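Local coordinates for galectin (Xenopus laevis, PDB 3WUC), which is a galectin, a beta-sandwich lectin that binds a galactose-containing glycan and probably laminin, at residues Pro83-Ser86 against Gly87-Thr90. Numbering follows the deposited sequence.
Sequences PFKS and GSET
Ser88 N donates to Lys85 O over 3.0 Å, with an N-H...O angle of 154°, and this bond closes a type II beta turn whose central residues are Ser86 and Gly87. The turn illustrates why the third position of this type so often holds glycine: Gly87 takes a positive phi of 84°, a backbone shape that glycine adopts readily. The donor stands tilted from the plane of the Lys85 carbonyl, and Ser88 CB rests 3.3 Å from Lys85 O.

Beyond the closing bond the two arms separate, and water joins them. One water accepts from Lys85 N and is hydrogen-bonded to Glu89 O, each at 3.0 Å; a second is hydrogen-bonded to Pro83 O and, at 2.8 Å, to Thr90 OG1. Thr90 OG1 lies anti to its own nitrogen (chi1 -169°), a position that also places it at the rim of the Phe84 ring, near the ring plane, 3.4 Å from CD1. Over one face of that ring sits Pro83 CG, offset toward the rim. The Lys85 chain, extended as far as CE and bent at its last torsion, runs past Ser88 OG, CD coming within 3.8 Å, while that hydroxyl is hydrogen-bonded to Gly107 O of the second subunit.

Phe84 meets Phe82 and Phe35 edge-to-face and packs on Ile28. The connection leads from strand 72-79, in one sheet of the galectin sandwich, into strand 89-96 of the other, where backbone hydrogen bonds between Ser88 and Ile28 and between Thr90 and Gly26 align it with antiparallel strand 20-28.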
loop_
_atom_site.group_PDB
_atom_site.type_symbol
_atom_site.label_atom_id
_atom_site.label_comp_id
_atom_site.label_asym_id
_atom_site.label_seq_id
_atom_site.Cartn_x
_atom_site.Cartn_y
_atom_site.Cartn_z
ATOM N N PRO B 83 -1.729 -20.655 -8.351
ATOM C CA PRO B 83 -2.395 -19.390 -8.798
ATOM C C PRO B 83 -1.431 -18.339 -9.298
ATOM O O PRO B 83 -1.315 -17.278 -8.723
ATOM C CB PRO B 83 -3.097 -18.924 -7.564
ATOM C CG PRO B 83 -2.118 -19.370 -6.435
ATOM C CD PRO B 83 -1.683 -20.745 -6.881
ATOM N N PHE B 84 -0.726 -18.657 -10.405
ATOM C CA PHE B 84 0.281 -17.785 -10.957
ATOM C C PHE B 84 0.321 -17.840 -12.471
ATOM O O PHE B 84 -0.019 -18.848 -13.058
ATOM C CB PHE B 84 1.760 -18.218 -10.510
ATOM C CG PHE B 84 1.908 -18.403 -9.055
ATOM C CD1 PHE B 84 2.008 -17.283 -8.207
ATOM C CD2 PHE B 84 1.821 -19.659 -8.451
ATOM C CE1 PHE B 84 2.098 -17.481 -6.876
ATOM C CE2 PHE B 84 1.888 -19.864 -7.086
ATOM C CZ PHE B 84 2.008 -18.737 -6.287
ATOM N N LYS B 85 0.709 -16.743 -13.057
ATOM C CA LYS B 85 0.912 -16.610 -14.504
ATOM C C LYS B 85 2.189 -15.842 -14.757
ATOM O O LYS B 85 2.391 -14.693 -14.248
ATOM C CB LYS B 85 -0.281 -15.923 -15.140
ATOM C CG LYS B 85 -0.240 -15.972 -16.661
ATOM C CD LYS B 85 -1.349 -15.075 -17.271
ATOM C CE LYS B 85 -1.165 -14.894 -18.783
ATOM N NZ LYS B 85 -1.559 -16.198 -19.373
ATOM N N SER B 86 3.083 -16.424 -15.585
ATOM C CA SER B 86 4.300 -15.728 -15.831
ATOM C C SER B 86 4.043 -14.396 -16.570
ATOM O O SER B 86 3.089 -14.278 -17.396
ATOM C CB SER B 86 5.313 -16.632 -16.593
ATOM O OG SER B 86 4.818 -16.860 -17.889
ATOM N N GLY B 87 4.810 -13.369 -16.243
ATOM C CA GLY B 87 4.630 -12.037 -16.749
ATOM C C GLY B 87 3.609 -11.186 -16.015
ATOM O O GLY B 87 3.613 -9.952 -16.208
ATOM N N SER B 88 2.865 -11.814 -15.091
ATOM C CA SER B 88 1.886 -11.091 -14.301
ATOM C C SER B 88 2.373 -10.739 -12.882
ATOM O O SER B 88 3.349 -11.311 -12.339
ATOM C CB SER B 88 0.607 -11.867 -14.124
ATOM O OG SER B 88 -0.044 -12.067 -15.386
ATOM N N GLU B 89 1.687 -9.801 -12.283
ATOM C CA GLU B 89 1.871 -9.524 -10.871
ATOM C C GLU B 89 1.360 -10.656 -10.001
ATOM O O GLU B 89 0.477 -11.458 -10.362
ATOM C CB GLU B 89 1.251 -8.198 -10.441
ATOM C CG GLU B 89 1.516 -6.980 -11.309
ATOM C CD GLU B 89 1.039 -5.685 -10.649
ATOM O OE1 GLU B 89 0.514 -5.687 -9.470
ATOM O OE2 GLU B 89 1.324 -4.652 -11.294
ATOM N N THR B 90 1.969 -10.798 -8.807
ATOM C CA THR B 90 1.561 -11.742 -7.854
ATOM C C THR B 90 1.851 -11.197 -6.462
ATOM O O THR B 90 2.532 -10.182 -6.320
ATOM C CB THR B 90 2.164 -13.133 -8.039
ATOM O OG1 THR B 90 1.515 -14.070 -7.211
ATOM C CG2 THR B 90 3.647 -13.135 -7.599
HETATM O O HOH W 1 -0.717 -14.687 -8.808
HETATM O O HOH W 2 0.616 -14.314 -11.278
#